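Local coordinates for protein 2-hydroxyisobutanoyl-CoA mutase large subunit (Aquincola tertiaricarbonis, PDB 4R3U) that works with its cobalamin-binding small subunit to interconvert 2-hydroxyisobutyryl-CoA and (S)-3-hydroxybutyryl-CoA, at residues Ile447-Glu451 and Gln452-Gln456; Lys432-Glu435 and Ile436-Glu439; Pro264-Glu267 and Ala268-Leu272. All blocks are in the same frame, centred on the assembly; numbering follows the deposited sequence.

Contact 1 (Ile447-Glu451 and Gln452-Gln456); sequences IKLIE and QGWFQ
A Schellman motif, the classic way for a polypeptide to leave a helix, brings Leu449 and Ile450 at the end of helix 446-451 against Gly453 and Trp454, and Gly453 is at once the N-cap of helix 454-472. Its two bonds run back into the last turn: Trp454 N to Leu449 O (2.8 Å), the donor sitting nearly in line with the C=O bond, and Gly453 N to Ile450 O (3.0 Å), where the donor stands above the carbonyl plane. The positive phi of Gly453 (69°) is one that glycine adopts readily. Ile450 O accepts a second bond, from Gln456 NE2 (3.0 Å), which lies in the carbonyl plane on a lone pair; a bend at chi2 (88°) turns the amide of Gln456 back toward it. The turn lies near the active site, the Gln456 side chain being about 9 Å from the bound cobalamin.

Apolar groups pack beneath these bonds. Leu449 CD2 lies over one face of the indole, 4.1 Å from the centroid of the six-membered ring of Trp454, a CH-pi contact. Leu449 CB meets Phe455 CE2 at 3.4 Å, and Ile450 CG1 crosses toward Phe455 CD2 at 3.7 Å. Val440 of helix 420-442 and Met217 of helix 213-219 also touch Phe455.

The two donors at Ile450 O use different approaches, so a backbone amide and a side-chain amide together satisfy a carbonyl that the ending helix can no longer serve in the regular way.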
loop_
_atom_site.group_PDB
_atom_site.type_symbol
_atom_site.label_atom_id
_atom_site.label_comp_id
_atom_site.label_asym_id
_atom_site.label_seq_id
_atom_site.Cartn_x
_atom_site.Cartn_y
_atom_site.Cartn_z
ATOM N N ILE A 447 -35.387 -10.630 -12.866
ATOM C CA ILE A 447 -36.582 -10.166 -12.149
ATOM C C ILE A 447 -37.274 -11.259 -11.364
ATOM O O ILE A 447 -37.508 -11.069 -10.168
ATOM C CB ILE A 447 -37.505 -9.251 -12.997
ATOM C CG1 ILE A 447 -36.715 -7.985 -13.412
ATOM C CG2 ILE A 447 -38.779 -8.874 -12.214
ATOM C CD1 ILE A 447 -37.415 -7.052 -14.275
ATOM N N LYS A 448 -37.495 -12.428 -11.987
ATOM C CA LYS A 448 -38.120 -13.585 -11.328
ATOM C C LYS A 448 -37.295 -14.098 -10.143
ATOM O O LYS A 448 -37.859 -14.361 -9.081
ATOM C CB LYS A 448 -38.415 -14.729 -12.322
ATOM C CG LYS A 448 -39.321 -14.342 -13.499
ATOM C CD LYS A 448 -40.749 -13.778 -13.168
ATOM C CE LYS A 448 -40.933 -12.270 -13.406
ATOM N NZ LYS A 448 -40.381 -11.758 -14.711
ATOM N N LEU A 449 -35.960 -14.182 -10.319
ATOM C CA LEU A 449 -35.012 -14.622 -9.299
ATOM C C LEU A 449 -34.892 -13.613 -8.171
ATOM O O LEU A 449 -34.663 -14.022 -7.033
ATOM C CB LEU A 449 -33.646 -14.942 -9.927
ATOM C CG LEU A 449 -33.359 -16.397 -10.345
ATOM C CD1 LEU A 449 -34.584 -17.080 -10.898
ATOM C CD2 LEU A 449 -32.240 -16.452 -11.365
ATOM N N ILE A 450 -35.071 -12.308 -8.472
ATOM C CA ILE A 450 -35.092 -11.219 -7.485
ATOM C C ILE A 450 -36.380 -11.398 -6.686
ATOM O O ILE A 450 -36.342 -11.360 -5.457
ATOM C CB ILE A 450 -34.977 -9.801 -8.141
ATOM C CG1 ILE A 450 -33.524 -9.511 -8.607
ATOM C CG2 ILE A 450 -35.493 -8.700 -7.208
ATOM C CD1 ILE A 450 -33.320 -8.190 -9.430
ATOM N N GLU A 451 -37.505 -11.683 -7.384
ATOM C CA GLU A 451 -38.799 -11.951 -6.746
ATOM C C GLU A 451 -38.764 -13.232 -5.876
ATOM O O GLU A 451 -39.484 -13.305 -4.881
ATOM C CB GLU A 451 -39.917 -12.030 -7.790
ATOM C CG GLU A 451 -40.290 -10.692 -8.409
ATOM C CD GLU A 451 -41.183 -10.745 -9.641
ATOM O OE1 GLU A 451 -41.505 -11.862 -10.115
ATOM O OE2 GLU A 451 -41.549 -9.656 -10.142
ATOM N N GLN A 452 -37.932 -14.228 -6.245
ATOM C CA GLN A 452 -37.780 -15.488 -5.489
ATOM C C GLN A 452 -36.732 -15.312 -4.344
ATOM O O GLN A 452 -36.559 -16.223 -3.529
ATOM C CB GLN A 452 -37.339 -16.644 -6.424
ATOM C CG GLN A 452 -38.391 -17.158 -7.431
ATOM C CD GLN A 452 -37.809 -18.085 -8.511
ATOM O OE1 GLN A 452 -36.804 -18.788 -8.307
ATOM N NE2 GLN A 452 -38.427 -18.119 -9.696
ATOM N N GLY A 453 -36.015 -14.176 -4.346
ATOM C CA GLY A 453 -34.953 -13.851 -3.399
ATOM C C GLY A 453 -33.709 -14.706 -3.552
ATOM O O GLY A 453 -32.954 -14.878 -2.591
ATOM N N TRP A 454 -33.492 -15.245 -4.766
ATOM C CA TRP A 454 -32.403 -16.147 -5.122
ATOM C C TRP A 454 -30.997 -15.529 -5.013
ATOM O O TRP A 454 -30.080 -16.182 -4.492
ATOM C CB TRP A 454 -32.657 -16.721 -6.526
ATOM C CG TRP A 454 -31.661 -17.742 -7.011
ATOM C CD1 TRP A 454 -31.708 -19.093 -6.822
ATOM C CD2 TRP A 454 -30.534 -17.495 -7.869
ATOM N NE1 TRP A 454 -30.675 -19.701 -7.501
ATOM C CE2 TRP A 454 -29.944 -18.745 -8.154
ATOM C CE3 TRP A 454 -29.975 -16.334 -8.435
ATOM C CZ2 TRP A 454 -28.831 -18.869 -8.985
ATOM C CZ3 TRP A 454 -28.856 -16.453 -9.240
ATOM C CH2 TRP A 454 -28.304 -17.710 -9.523
ATOM N N PHE A 455 -30.823 -14.306 -5.536
ATOM C CA PHE A 455 -29.558 -13.577 -5.521
ATOM C C PHE A 455 -29.179 -13.271 -4.107
ATOM O O PHE A 455 -28.063 -13.566 -3.694
ATOM C CB PHE A 455 -29.676 -12.258 -6.323
ATOM C CG PHE A 455 -29.855 -12.454 -7.814
ATOM C CD1 PHE A 455 -28.769 -12.779 -8.629
ATOM C CD2 PHE A 455 -31.107 -12.322 -8.404
ATOM C CE1 PHE A 455 -28.937 -12.970 -10.003
ATOM C CE2 PHE A 455 -31.260 -12.465 -9.782
ATOM C CZ PHE A 455 -30.178 -12.793 -10.573
ATOM N N GLN A 456 -30.133 -12.686 -3.370
ATOM C CA GLN A 456 -30.070 -12.255 -1.975
ATOM C C GLN A 456 -29.727 -13.442 -1.049
ATOM O O GLN A 456 -28.954 -13.258 -0.113
ATOM C CB GLN A 456 -31.399 -11.569 -1.537
ATOM C CG GLN A 456 -31.948 -10.457 -2.492
ATOM C CD GLN A 456 -32.876 -10.890 -3.657
ATOM O OE1 GLN A 456 -32.473 -11.539 -4.640
ATOM N NE2 GLN A 456 -34.136 -10.440 -3.623
#

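Contact 2 (Lys432-Glu435 and Ile436-Glu439); sequences KIFE and ILEE
Leu437 leans back against Ile433 and Phe434, the residues four and three positions before it. Its CB sits over the preceding turn, 3.5 Å from Phe434 O and only slightly farther from Ile433 O. With CG anti to the carbonyl carbon (chi1 -74°), the branch point stays beside that turn, and CG comes to 3.5 Å from Ile433 O. At the tip CD1 does double duty. Running alongside the beta-branched Ile433, Leu437 CD1 touches Ile433 CG2 at 4.0 Å. Coming obliquely to the ring, Leu437 CD1 also meets Phe434 CD1, again at 4.0 Å. The other methyl, CD2, turns to the neighbouring helix and packs on Ala269 O.

The setting is a worked case of i to i+3 and i to i+4 packing on an amphipathic helix. Helix 420-442 packs against helices 264-283 and 306-327, which belong to the outer shell of the TIM barrel; Ile433 and Ile436 rest on Leu265, while Phe434 and Leu437 reach Ile323. Beneath the side chains run the regular backbone bonds, among them Leu437 N to Ile433 O (3.0 Å), whereas the last, Glu439 N to Glu435 O, is weak.

The flank that carries Glu435 and Glu438 is exposed. There Lys432 NZ forms a salt bridge one turn along the helix to Glu435 OE1 (3.2 Å), which receives it on its syn lone pair. Glu438 CB rests on Phe434 O at 3.3 Å, and Glu439 is paired through OE2 with Arg443 NE.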
loop_
_atom_site.group_PDB
_atom_site.type_symbol
_atom_site.label_atom_id
_atom_site.label_comp_id
_atom_site.label_asym_id
_atom_site.label_seq_id
_atom_site.Cartn_x
_atom_site.Cartn_y
_atom_site.Cartn_z
ATOM N N LYS A 432 -16.823 -19.284 -14.993
ATOM C CA LYS A 432 -17.705 -19.336 -13.816
ATOM C C LYS A 432 -18.795 -18.292 -13.893
ATOM O O LYS A 432 -19.931 -18.587 -13.514
ATOM C CB LYS A 432 -16.922 -19.260 -12.496
ATOM C CG LYS A 432 -16.070 -20.491 -12.165
ATOM C CD LYS A 432 -16.861 -21.681 -11.637
ATOM C CE LYS A 432 -16.071 -22.960 -11.812
ATOM N NZ LYS A 432 -16.930 -24.173 -11.705
ATOM N N ILE A 433 -18.476 -17.098 -14.457
ATOM C CA ILE A 433 -19.447 -16.010 -14.691
ATOM C C ILE A 433 -20.488 -16.465 -15.724
ATOM O O ILE A 433 -21.684 -16.338 -15.464
ATOM C CB ILE A 433 -18.759 -14.682 -15.128
ATOM C CG1 ILE A 433 -18.115 -13.936 -13.927
ATOM C CG2 ILE A 433 -19.713 -13.754 -15.926
ATOM C CD1 ILE A 433 -16.851 -13.048 -14.332
ATOM N N PHE A 434 -20.037 -17.000 -16.882
ATOM C CA PHE A 434 -20.958 -17.442 -17.933
ATOM C C PHE A 434 -21.914 -18.538 -17.478
ATOM O O PHE A 434 -23.102 -18.497 -17.813
ATOM C CB PHE A 434 -20.230 -17.792 -19.240
ATOM C CG PHE A 434 -19.846 -16.573 -20.029
ATOM C CD1 PHE A 434 -20.797 -15.622 -20.376
ATOM C CD2 PHE A 434 -18.532 -16.376 -20.439
ATOM C CE1 PHE A 434 -20.431 -14.476 -21.079
ATOM C CE2 PHE A 434 -18.168 -15.222 -21.137
ATOM C CZ PHE A 434 -19.114 -14.288 -21.459
ATOM N N GLU A 435 -21.389 -19.471 -16.673
ATOM C CA GLU A 435 -22.044 -20.593 -16.025
ATOM C C GLU A 435 -23.182 -20.054 -15.116
ATOM O O GLU A 435 -24.275 -20.601 -15.152
ATOM C CB GLU A 435 -20.961 -21.286 -15.194
ATOM C CG GLU A 435 -21.075 -22.773 -14.985
ATOM C CD GLU A 435 -19.767 -23.314 -14.451
ATOM O OE1 GLU A 435 -19.586 -23.319 -13.213
ATOM O OE2 GLU A 435 -18.894 -23.678 -15.275
ATOM N N ILE A 436 -22.942 -18.959 -14.351
ATOM C CA ILE A 436 -23.957 -18.325 -13.501
ATOM C C ILE A 436 -25.033 -17.637 -14.341
ATOM O O ILE A 436 -26.226 -17.845 -14.105
ATOM C CB ILE A 436 -23.349 -17.372 -12.437
ATOM C CG1 ILE A 436 -22.454 -18.144 -11.415
ATOM C CG2 ILE A 436 -24.446 -16.494 -11.752
ATOM C CD1 ILE A 436 -21.967 -17.271 -10.158
ATOM N N LEU A 437 -24.601 -16.829 -15.325
ATOM C CA LEU A 437 -25.466 -16.105 -16.268
ATOM C C LEU A 437 -26.439 -17.054 -17.008
ATOM O O LEU A 437 -27.582 -16.675 -17.290
ATOM C CB LEU A 437 -24.610 -15.330 -17.294
ATOM C CG LEU A 437 -23.909 -14.064 -16.801
ATOM C CD1 LEU A 437 -23.122 -13.446 -17.922
ATOM C CD2 LEU A 437 -24.907 -13.049 -16.272
ATOM N N GLU A 438 -25.975 -18.279 -17.281
ATOM C CA GLU A 438 -26.709 -19.349 -17.937
ATOM C C GLU A 438 -27.808 -19.879 -17.006
ATOM O O GLU A 438 -28.927 -20.096 -17.468
ATOM C CB GLU A 438 -25.741 -20.464 -18.324
ATOM C CG GLU A 438 -26.062 -21.108 -19.652
ATOM C CD GLU A 438 -25.219 -22.331 -19.943
ATOM O OE1 GLU A 438 -23.976 -22.258 -19.782
ATOM O OE2 GLU A 438 -25.807 -23.368 -20.334
ATOM N N GLU A 439 -27.497 -20.072 -15.703
ATOM C CA GLU A 439 -28.435 -20.557 -14.684
ATOM C C GLU A 439 -29.540 -19.549 -14.452
ATOM O O GLU A 439 -30.700 -19.933 -14.357
ATOM C CB GLU A 439 -27.713 -20.858 -13.375
ATOM C CG GLU A 439 -28.444 -21.855 -12.492
ATOM C CD GLU A 439 -27.808 -22.071 -11.127
ATOM O OE1 GLU A 439 -26.575 -22.288 -11.061
ATOM O OE2 GLU A 439 -28.551 -22.052 -10.120
#

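Contact 3 (Pro264-Glu267 and Ala268-Leu272); sequences PLQE and AAFTL
Gln266 and Phe270, one turn apart near the start of helix 264-283, lie side by side and point the same way, but the two faces of this helix are packed quite differently. The tight face carries Glu267 and Thr271. Glu267 O is gripped twice, by Thr271 N (3.2 Å) and by Thr271 OG1 (2.6 Å), which reach it from opposite faces of the carbonyl plane. The hydroxyl oxygen stands anti to the carbonyl carbon of its own residue (chi1 -54°), which folds it back onto the preceding turn; the hydroxyl donates to Glu267 O, with a weak hydrogen bond to Ser253 O besides. The carboxylate of the buried Glu267 has its partners elsewhere: a salt bridge from OE1 to Lys312 NZ and a hydrogen bond from Val301 N to OE2. The Thr271 side chain lies about 8 Å from those of His256 and Asn251, which bind the substrate. Ala268 touches Leu316 of helix 306-327 and Ala269 touches Ile436 of helix 420-442.

The less enclosed side holds Leu265 and Gln266, both partly exposed, although Phe270 itself is buried against helix 454-472. Gln266 CB lies over one face of the Phe270 ring, 4.0 Å from its centroid and offset toward the rim, a CH-pi contact, while Gln266 CG follows at 3.7 Å from Phe270 CZ. The amide beyond is turned only 14° from the ring plane and binds Ser263 N through OE1. Phe270 in turn meets Phe455 edge-to-face. An alanine here is likely to strip the ring cover from Gln266 CB and CG, open a gap beside helix 454-472 and take from Phe455 its edge-to-face partner on helix 264-283.

Chemically, Glu267 and Thr271 thus meet strand 298-302 and Lys312 largely through polar bonds, whereas the Phe270 ring meets Gln266 and helix 454-472 through carbon.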
loop_
_atom_site.group_PDB
_atom_site.type_symbol
_atom_site.label_atom_id
_atom_site.label_comp_id
_atom_site.label_asym_id
_atom_site.label_seq_id
_atom_site.Cartn_x
_atom_site.Cartn_y
_atom_site.Cartn_z
ATOM N N PRO A 264 -16.531 -12.254 -4.959
ATOM C CA PRO A 264 -16.226 -11.555 -6.218
ATOM C C PRO A 264 -16.940 -12.161 -7.458
ATOM O O PRO A 264 -17.276 -11.432 -8.379
ATOM C CB PRO A 264 -14.704 -11.691 -6.310
ATOM C CG PRO A 264 -14.261 -11.817 -4.893
ATOM C CD PRO A 264 -15.291 -12.711 -4.305
ATOM N N LEU A 265 -17.204 -13.475 -7.460
ATOM C CA LEU A 265 -17.918 -14.157 -8.542
ATOM C C LEU A 265 -19.390 -13.751 -8.574
ATOM O O LEU A 265 -19.927 -13.522 -9.653
ATOM C CB LEU A 265 -17.788 -15.693 -8.443
ATOM C CG LEU A 265 -18.497 -16.517 -9.555
ATOM C CD1 LEU A 265 -17.973 -16.153 -10.956
ATOM C CD2 LEU A 265 -18.387 -17.994 -9.288
ATOM N N GLN A 266 -20.039 -13.661 -7.404
ATOM C CA GLN A 266 -21.436 -13.222 -7.301
ATOM C C GLN A 266 -21.529 -11.753 -7.715
ATOM O O GLN A 266 -22.413 -11.381 -8.484
ATOM C CB GLN A 266 -21.990 -13.442 -5.891
ATOM C CG GLN A 266 -22.242 -14.909 -5.552
ATOM C CD GLN A 266 -22.208 -15.187 -4.068
ATOM O OE1 GLN A 266 -21.958 -14.316 -3.239
ATOM N NE2 GLN A 266 -22.383 -16.427 -3.697
ATOM N N GLU A 267 -20.554 -10.951 -7.300
ATOM C CA GLU A 267 -20.481 -9.548 -7.657
ATOM C C GLU A 267 -20.470 -9.378 -9.182
ATOM O O GLU A 267 -21.390 -8.759 -9.741
ATOM C CB GLU A 267 -19.235 -8.902 -7.037
ATOM C CG GLU A 267 -19.076 -7.478 -7.531
ATOM C CD GLU A 267 -17.784 -6.771 -7.225
ATOM O OE1 GLU A 267 -16.854 -7.423 -6.706
ATOM O OE2 GLU A 267 -17.695 -5.561 -7.537
ATOM N N ALA A 268 -19.444 -9.952 -9.838
ATOM C CA ALA A 268 -19.249 -9.920 -11.285
ATOM C C ALA A 268 -20.462 -10.453 -12.053
ATOM O O ALA A 268 -21.020 -9.750 -12.902
ATOM C CB ALA A 268 -17.985 -10.706 -11.664
ATOM N N ALA A 269 -20.879 -11.683 -11.744
ATOM C CA ALA A 269 -21.998 -12.345 -12.425
ATOM C C ALA A 269 -23.358 -11.706 -12.220
ATOM O O ALA A 269 -24.098 -11.590 -13.183
ATOM C CB ALA A 269 -22.043 -13.816 -12.057
ATOM N N PHE A 270 -23.694 -11.272 -10.986
ATOM C CA PHE A 270 -25.004 -10.649 -10.714
ATOM C C PHE A 270 -25.138 -9.259 -11.353
ATOM O O PHE A 270 -26.240 -8.888 -11.755
ATOM C CB PHE A 270 -25.338 -10.648 -9.210
ATOM C CG PHE A 270 -25.369 -11.994 -8.500
ATOM C CD1 PHE A 270 -25.310 -13.188 -9.219
ATOM C CD2 PHE A 270 -25.497 -12.065 -7.121
ATOM C CE1 PHE A 270 -25.352 -14.414 -8.568
ATOM C CE2 PHE A 270 -25.588 -13.299 -6.480
ATOM C CZ PHE A 270 -25.493 -14.461 -7.205
ATOM N N THR A 271 -24.009 -8.542 -11.527
ATOM C CA THR A 271 -23.968 -7.238 -12.180
ATOM C C THR A 271 -24.213 -7.436 -13.675
ATOM O O THR A 271 -25.002 -6.685 -14.280
ATOM C CB THR A 271 -22.648 -6.507 -11.885
ATOM O OG1 THR A 271 -22.461 -6.453 -10.481
ATOM C CG2 THR A 271 -22.629 -5.086 -12.434
ATOM N N LEU A 272 -23.561 -8.455 -14.260
ATOM C CA LEU A 272 -23.778 -8.795 -15.659
ATOM C C LEU A 272 -25.214 -9.272 -15.918
ATOM O O LEU A 272 -25.796 -8.888 -16.936
ATOM C CB LEU A 272 -22.719 -9.768 -16.177
ATOM C CG LEU A 272 -21.313 -9.160 -16.308
ATOM C CD1 LEU A 272 -20.341 -10.156 -16.874
ATOM C CD2 LEU A 272 -21.320 -7.877 -17.151
#

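From the N terminus the order is contact 3, then contact 2, then contact 1; they stand in series, none nesting within or crossing another, and each is local to one continuous stretch, so none closes a long loop. The joining is done between them. Helix 264-283, a barrel helix, meets helix 420-442 where Ile436 CG2 packs on Ala269 CB at 3.6 Å, the contact centres being about 10 Å apart. Helix 420-442 leads into helix 446-451, and after its end Trp454 CZ2 comes back to Glu439 OE2 at 3.4 Å. Contact 1 then returns to contact 3 with Trp454 CZ3 on Phe270 CE1 at 4.1 Å, so that helices 420-442 and 454-472 both pack on helix 264-283.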